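Local coordinates for sensor kinase CusS (Escherichia coli, PDB 5KU5), which senses copper and silver ions through its periplasmic domain and responds by activating the regulator CusR through phosphorylation, at residues 12-17 / 112-117; 61-64 / 68-71. All coordinates share one frame; numbering follows the deposited sequence.

Interaction 1: 12-17 / 112-117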
ATOM      1  N   ASN A  12      -0.302  -7.430   7.838  1.00 26.08           N
ATOM      2  CA  ASN A  12      -0.301  -6.002   8.153  1.00 26.93           C
ATOM      3  C   ASN A  12      -0.947  -5.147   7.054  1.00 26.39           C
ATOM      4  O   ASN A  12      -1.741  -4.251   7.350  1.00 26.10           O
ATOM      5  CB  ASN A  12       1.130  -5.526   8.431  1.00 28.12           C
ATOM      6  CG  ASN A  12       1.195  -4.064   8.832  1.00 29.38           C
ATOM      7  OD1 ASN A  12       1.891  -3.268   8.199  1.00 31.08           O
ATOM      8  ND2 ASN A  12       0.462  -3.700   9.881  1.00 30.01           N
ATOM      9  N   ASP A  13      -0.599  -5.421   5.795  1.00 26.22           N
ATOM     10  CA  ASP A  13      -1.238  -4.755   4.647  1.00 26.23           C
ATOM     11  C   ASP A  13      -2.740  -5.046   4.600  1.00 25.48           C
ATOM     12  O   ASP A  13      -3.543  -4.135   4.394  1.00 25.48           O
ATOM     13  CB  ASP A  13      -0.591  -5.182   3.319  1.00 27.11           C
ATOM     14  CG  ASP A  13       0.844  -4.679   3.160  1.00 28.32           C
ATOM     15  OD1 ASP A  13       1.314  -3.876   3.998  1.00 29.26           O
ATOM     16  OD2 ASP A  13       1.507  -5.088   2.180  1.00 28.87           O
ATOM     17  N   LEU A  14      -3.113  -6.309   4.798  1.00 24.98           N
ATOM     18  CA  LEU A  14      -4.528  -6.701   4.832  1.00 24.90           C
ATOM     19  C   LEU A  14      -5.300  -6.049   5.986  1.00 25.33           C
ATOM     20  O   LEU A  14      -6.466  -5.700   5.822  1.00 24.66           O
ATOM     21  CB  LEU A  14      -4.676  -8.222   4.893  1.00 24.57           C
ATOM     22  CG  LEU A  14      -4.264  -8.976   3.624  1.00 24.46           C
ATOM     23  CD1 LEU A  14      -4.112 -10.461   3.919  1.00 24.18           C
ATOM     24  CD2 LEU A  14      -5.258  -8.752   2.488  1.00 24.32           C
ATOM     25  N   LYS A  15      -4.648  -5.878   7.138  1.00 25.92           N
ATOM     26  CA  LYS A  15      -5.270  -5.185   8.270  1.00 26.97           C
ATOM     27  C   LYS A  15      -5.648  -3.746   7.902  1.00 26.98           C
ATOM     28  O   LYS A  15      -6.770  -3.313   8.165  1.00 26.95           O
ATOM     29  CB  LYS A  15      -4.345  -5.193   9.493  1.00 27.92           C
ATOM     30  CG  LYS A  15      -4.990  -4.638  10.757  1.00 29.04           C
ATOM     31  CD  LYS A  15      -4.023  -4.626  11.926  1.00 29.59           C
ATOM     32  CE  LYS A  15      -4.648  -3.931  13.121  1.00 30.13           C
ATOM     33  NZ  LYS A  15      -3.730  -3.922  14.291  1.00 31.06           N
ATOM     34  N   GLU A  16      -4.718  -3.023   7.278  1.00 26.99           N
ATOM     35  CA  GLU A  16      -4.959  -1.632   6.880  1.00 27.06           C
ATOM     36  C   GLU A  16      -5.998  -1.507   5.766  1.00 26.28           C
ATOM     37  O   GLU A  16      -6.834  -0.603   5.809  1.00 26.04           O
ATOM     38  CB  GLU A  16      -3.655  -0.946   6.477  1.00 28.13           C
ATOM     39  CG  GLU A  16      -2.704  -0.754   7.650  1.00 29.29           C
ATOM     40  CD  GLU A  16      -1.385  -0.116   7.258  1.00 30.64           C
ATOM     41  OE1 GLU A  16      -1.254   0.377   6.115  1.00 32.31           O
ATOM     42  OE2 GLU A  16      -0.468  -0.102   8.103  1.00 32.28           O
ATOM     43  N   ILE A  17      -5.952  -2.413   4.788  1.00 25.39           N
ATOM     44  CA  ILE A  17      -6.974  -2.463   3.732  1.00 25.00           C
ATOM     45  C   ILE A  17      -8.343  -2.765   4.338  1.00 24.65           C
ATOM     46  O   ILE A  17      -9.335  -2.147   3.964  1.00 25.07           O
ATOM     47  CB  ILE A  17      -6.641  -3.502   2.633  1.00 24.83           C
ATOM     48  CG1 ILE A  17      -5.408  -3.062   1.833  1.00 24.64           C
ATOM     49  CG2 ILE A  17      -7.821  -3.701   1.677  1.00 24.69           C
ATOM     50  CD1 ILE A  17      -4.673  -4.205   1.167  1.00 24.71           C
ATOM     51  N   ARG A 112      -3.037 -14.137  -0.785  1.00 23.85           N
ATOM     52  CA  ARG A 112      -3.410 -14.352   0.612  1.00 23.86           C
ATOM     53  C   ARG A 112      -4.766 -13.694   0.788  1.00 24.11           C
ATOM     54  O   ARG A 112      -4.912 -12.500   0.491  1.00 23.36           O
ATOM     55  CB  ARG A 112      -2.394 -13.746   1.586  1.00 24.17           C
ATOM     56  CG  ARG A 112      -1.415 -14.766   2.128  1.00 24.43           C
ATOM     57  CD  ARG A 112      -0.519 -14.218   3.227  1.00 24.66           C
ATOM     58  NE  ARG A 112       0.396 -15.278   3.651  1.00 24.95           N
ATOM     59  CZ  ARG A 112       1.578 -15.561   3.103  1.00 25.03           C
ATOM     60  NH1 ARG A 112       2.091 -14.833   2.111  1.00 25.32           N
ATOM     61  NH2 ARG A 112       2.275 -16.587   3.581  1.00 25.50           N
ATOM     62  N   MET A 113      -5.740 -14.470   1.273  1.00 24.12           N
ATOM     63  CA  MET A 113      -7.126 -14.015   1.385  0.50 23.94           C
ATOM     64  C   MET A 113      -7.616 -14.045   2.828  1.00 24.47           C
ATOM     65  O   MET A 113      -7.318 -14.980   3.572  1.00 24.38           O
ATOM     66  CB  MET A 113      -8.043 -14.881   0.511  0.50 23.41           C
ATOM     67  CG  MET A 113      -9.499 -14.426   0.470  0.50 22.89           C
ATOM     68  SD  MET A 113     -10.536 -15.135   1.770  0.50 22.26           S
ATOM     69  CE  MET A 113     -10.657 -16.835   1.220  0.50 22.30           C
ATOM     70  N   ILE A 114      -8.374 -13.015   3.201  1.00 24.67           N
ATOM     71  CA  ILE A 114      -9.125 -12.973   4.451  1.00 25.08           C
ATOM     72  C   ILE A 114     -10.532 -12.489   4.129  1.00 25.72           C
ATOM     73  O   ILE A 114     -10.783 -11.967   3.036  1.00 25.70           O
ATOM     74  CB  ILE A 114      -8.486 -12.045   5.511  1.00 25.30           C
ATOM     75  CG1 ILE A 114      -8.315 -10.610   4.989  1.00 25.30           C
ATOM     76  CG2 ILE A 114      -7.143 -12.607   5.960  1.00 25.55           C
ATOM     77  CD1 ILE A 114      -8.155  -9.590   6.094  1.00 25.58           C
ATOM     78  N   ASN A 115     -11.444 -12.664   5.078  1.00 26.65           N
ATOM     79  CA  ASN A 115     -12.791 -12.112   4.966  1.00 27.32           C
ATOM     80  C   ASN A 115     -13.316 -11.644   6.317  1.00 27.44           C
ATOM     81  O   ASN A 115     -12.878 -12.134   7.356  1.00 27.00           O
ATOM     82  CB  ASN A 115     -13.747 -13.138   4.351  1.00 27.69           C
ATOM     83  CG  ASN A 115     -13.846 -14.411   5.172  1.00 28.05           C
ATOM     84  OD1 ASN A 115     -14.694 -14.521   6.055  1.00 28.78           O
ATOM     85  ND2 ASN A 115     -12.962 -15.364   4.905  1.00 28.52           N
ATOM     86  N   LEU A 116     -14.252 -10.696   6.285  1.00 28.17           N
ATOM     87  CA  LEU A 116     -14.878 -10.170   7.499  1.00 28.83           C
ATOM     88  C   LEU A 116     -16.288  -9.638   7.225  1.00 29.33           C
ATOM     89  O   LEU A 116     -16.577  -9.218   6.097  1.00 29.38           O
ATOM     90  CB  LEU A 116     -14.022  -9.060   8.124  1.00 29.06           C
ATOM     91  CG  LEU A 116     -13.866  -7.724   7.377  1.00 29.30           C
ATOM     92  CD1 LEU A 116     -13.527  -6.601   8.348  1.00 29.57           C
ATOM     93  CD2 LEU A 116     -12.823  -7.813   6.271  1.00 29.42           C
ATOM     94  N   PRO A 117     -17.166  -9.642   8.254  1.00 29.55           N
ATOM     95  CA  PRO A 117     -18.458  -8.971   8.099  1.00 29.30           C
ATOM     96  C   PRO A 117     -18.270  -7.458   8.016  1.00 29.45           C
ATOM     97  O   PRO A 117     -17.387  -6.914   8.684  1.00 29.75           O
ATOM     98  CB  PRO A 117     -19.226  -9.356   9.377  1.00 29.47           C
ATOM     99  CG  PRO A 117     -18.456 -10.474   9.996  1.00 29.60           C
ATOM    100  CD  PRO A 117     -17.035 -10.245   9.595  1.00 29.58           C
TER

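Interaction 2: 61-64 / 68-71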
ATOM      1  N   VAL A  61     -22.266  -8.958  -4.720  1.00 34.43           N
ATOM      2  CA  VAL A  61     -22.828  -7.664  -5.125  1.00 34.26           C
ATOM      3  C   VAL A  61     -21.803  -6.844  -5.916  1.00 33.68           C
ATOM      4  O   VAL A  61     -22.174  -6.105  -6.829  1.00 34.26           O
ATOM      5  CB  VAL A  61     -23.380  -6.893  -3.892  1.00 35.03           C
ATOM      6  CG1 VAL A  61     -23.461  -5.381  -4.115  1.00 35.56           C
ATOM      7  CG2 VAL A  61     -24.753  -7.435  -3.535  1.00 35.72           C
ATOM      8  N   TYR A  62     -20.525  -6.960  -5.557  1.00 32.95           N
ATOM      9  CA  TYR A  62     -19.447  -6.304  -6.293  1.00 32.15           C
ATOM     10  C   TYR A  62     -18.159  -7.120  -6.206  1.00 31.51           C
ATOM     11  O   TYR A  62     -17.899  -7.772  -5.195  1.00 31.92           O
ATOM     12  CB  TYR A  62     -19.219  -4.889  -5.746  1.00 32.18           C
ATOM     13  CG  TYR A  62     -18.005  -4.195  -6.328  1.00 32.31           C
ATOM     14  CD1 TYR A  62     -18.073  -3.534  -7.555  1.00 32.55           C
ATOM     15  CD2 TYR A  62     -16.779  -4.219  -5.661  1.00 32.52           C
ATOM     16  CE1 TYR A  62     -16.957  -2.908  -8.095  1.00 32.78           C
ATOM     17  CE2 TYR A  62     -15.658  -3.599  -6.193  1.00 32.75           C
ATOM     18  CZ  TYR A  62     -15.751  -2.944  -7.407  1.00 32.92           C
ATOM     19  OH  TYR A  62     -14.636  -2.329  -7.928  1.00 34.11           O
ATOM     20  N   HIS A  63     -17.370  -7.085  -7.279  1.00 30.44           N
ATOM     21  CA  HIS A  63     -15.996  -7.586  -7.263  1.00 30.15           C
ATOM     22  C   HIS A  63     -15.113  -6.754  -8.197  1.00 29.83           C
ATOM     23  O   HIS A  63     -15.620  -6.046  -9.068  1.00 29.63           O
ATOM     24  CB  HIS A  63     -15.945  -9.077  -7.623  1.00 30.14           C
ATOM     25  CG  HIS A  63     -16.366  -9.384  -9.027  1.00 29.92           C
ATOM     26  ND1 HIS A  63     -15.469  -9.469 -10.070  1.00 30.18           N
ATOM     27  CD2 HIS A  63     -17.586  -9.638  -9.557  1.00 29.79           C
ATOM     28  CE1 HIS A  63     -16.118  -9.757 -11.184  1.00 29.90           C
ATOM     29  NE2 HIS A  63     -17.404  -9.862 -10.901  1.00 29.95           N
ATOM     30  N   SER A  64     -13.797  -6.839  -8.000  1.00 29.93           N
ATOM     31  CA  SER A  64     -12.832  -6.037  -8.763  1.00 30.12           C
ATOM     32  C   SER A  64     -12.849  -6.394 -10.255  1.00 30.27           C
ATOM     33  O   SER A  64     -13.040  -7.559 -10.605  1.00 29.38           O
ATOM     34  CB  SER A  64     -11.417  -6.219  -8.206  1.00 30.03           C
ATOM     35  OG  SER A  64     -11.347  -5.817  -6.849  1.00 29.69           O
ATOM     36  N   PRO A  68     -11.623 -12.411 -12.563  1.00 27.53           N
ATOM     37  CA  PRO A  68     -12.841 -13.061 -12.081  1.00 27.67           C
ATOM     38  C   PRO A  68     -13.040 -12.882 -10.573  1.00 27.82           C
ATOM     39  O   PRO A  68     -12.080 -12.600  -9.846  1.00 28.02           O
ATOM     40  CB  PRO A  68     -12.612 -14.538 -12.417  1.00 27.55           C
ATOM     41  CG  PRO A  68     -11.685 -14.524 -13.578  1.00 27.68           C
ATOM     42  CD  PRO A  68     -10.799 -13.327 -13.376  1.00 27.87           C
ATOM     43  N   ASP A  69     -14.286 -13.037 -10.133  1.00 27.48           N
ATOM     44  CA  ASP A  69     -14.657 -12.957  -8.717  1.00 26.76           C
ATOM     45  C   ASP A  69     -13.831 -13.960  -7.908  1.00 26.33           C
ATOM     46  O   ASP A  69     -13.862 -15.160  -8.196  1.00 25.90           O
ATOM     47  CB  ASP A  69     -16.162 -13.246  -8.576  1.00 27.04           C
ATOM     48  CG  ASP A  69     -16.675 -13.140  -7.141  1.00 27.63           C
ATOM     49  OD1 ASP A  69     -15.925 -12.749  -6.221  1.00 27.56           O
ATOM     50  OD2 ASP A  69     -17.863 -13.460  -6.938  1.00 28.33           O
ATOM     51  N   ILE A  70     -13.087 -13.462  -6.914  1.00 25.73           N
ATOM     52  CA  ILE A  70     -12.259 -14.331  -6.056  1.00 25.60           C
ATOM     53  C   ILE A  70     -13.068 -15.349  -5.250  1.00 25.59           C
ATOM     54  O   ILE A  70     -12.550 -16.422  -4.936  1.00 25.16           O
ATOM     55  CB  ILE A  70     -11.298 -13.552  -5.110  1.00 25.48           C
ATOM     56  CG1 ILE A  70     -12.055 -12.683  -4.091  1.00 25.37           C
ATOM     57  CG2 ILE A  70     -10.284 -12.750  -5.923  1.00 25.66           C
ATOM     58  CD1 ILE A  70     -11.150 -11.872  -3.186  1.00 25.32           C
ATOM     59  N   ARG A  71     -14.331 -15.036  -4.953  1.00 25.91           N
ATOM     60  CA  ARG A  71     -15.230 -15.974  -4.259  1.00 26.60           C
ATOM     61  C   ARG A  71     -15.470 -17.286  -5.014  1.00 26.67           C
ATOM     62  O   ARG A  71     -15.829 -18.289  -4.397  1.00 26.97           O
ATOM     63  CB  ARG A  71     -16.572 -15.310  -3.925  1.00 27.24           C
ATOM     64  CG  ARG A  71     -16.451 -14.223  -2.866  1.00 27.65           C
ATOM     65  CD  ARG A  71     -17.799 -13.647  -2.479  1.00 28.02           C
ATOM     66  NE  ARG A  71     -18.621 -14.646  -1.786  1.00 28.40           N
ATOM     67  CZ  ARG A  71     -19.840 -15.062  -2.148  1.00 28.59           C
ATOM     68  NH1 ARG A  71     -20.474 -14.577  -3.221  1.00 28.55           N
ATOM     69  NH2 ARG A  71     -20.451 -15.982  -1.405  1.00 28.88           N
TER
HETATM   70  O   HOH W   1     -11.911  -9.757  -9.246  1.00 30.09           O

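Interaction 1: 12-17 / 112-117
With chi1 of Ile114 at 57°, CG1 sits between the backbone N and the carbonyl carbon, and CD1 at its end is carried across to Leu14 on helix 2-25. Leu14 answers with CG turned anti to its own carbonyl carbon (chi1 -69°), which lets CD1 reach toward the backbone of Arg112. CB of Leu14 lies 3.9 Å from CD1 of Ile114, an apolar pair, and CD1 of Leu14 stands 4.1 Å from O of Arg112, with CB of Arg112 a looser neighbour at 4.4 Å from the same methyl. A single leucine thus straddles two residues that project from one side of the strand. The backbones stay well apart, the CA atoms of Leu14 and Ile114 being 7.8 Å from each other. Leu14 also packs on Ile132 and Leu134 of the adjoining strand 125-135, so the one side chain spans two neighbouring strands. Beyond CB the side chain of Arg112 leads away, its guanidinium forming salt bridges with Asp80 and with Asp10 of helix 2-25. No hydrogen bond links the two segments: across them helix and sheet meet by van der Waals contact alone, with charge pairing kept to the arginine's far end.

Interaction 2: 61-64 / 68-71
An Asx turn at the start of the 3-10 segment 70-71 presents Asp69 to the end of strand 60-63, where a CH-pi contact joins it to His63. CB of Asp69 stands over one face of the imidazole, 4.0 Å from the centroid of the His63 ring and 13° off its normal. The same residue's backbone continues across this face, with N of Asp69 at 3.8 Å from ND1 of His63. The carboxylate lies nearly parallel to the ring, the two planes 9° apart, but is displaced toward the histidine's base: OD1 of Asp69 is 3.9 Å from CB of His63, and no salt bridge forms. With CG anti to the backbone N (chi1 -178°), OD1 of Asp69 can accept from N of Arg71 at 3.1 Å, the donor standing above the carboxylate plane. OG of Ser52 also hydrogen-bonds to OD1 and OG1 of Thr60 to OD2, tying the turn to strands 49-54 and 60-63. ND1 of His63 makes a weak bond to O of Ser64, which may help orient the ring. One water bridges the backbones, 2.8 Å from O of Ser64 and 2.9 Å from O of Pro68. An alanine in place of His63 would probably leave CB and the backbone N of Asp69 without the ring they pack against and open a gap between strand and turn. The arrangement is that of a strand end leading into a short loop that folds back on it, with an Asx turn starting the next 3-10 segment, at an edge strand of the sensor domain's antiparallel sheet.

Both contacts reach the antiparallel sheet of the PDC-fold sensor domain, but they share no segment, and their centres lie 15 Å apart. Interaction 1 is a buried contact that sets the long N-terminal helix 2-25 on an inner strand, joining parts of the chain far apart in sequence. Interaction 2 is local and partly buried, closing a short connection beside edge strand 60-63. The chemistry follows the setting: 12-17 / 112-117 meet chiefly through aliphatic groups, with no hydrogen bond between them, whereas 61-64 / 68-71 combine a CH-pi contact on an imidazole face with a bridging water. Strand 125-135 relates them, since Leu14 and Ile70 both pack on it.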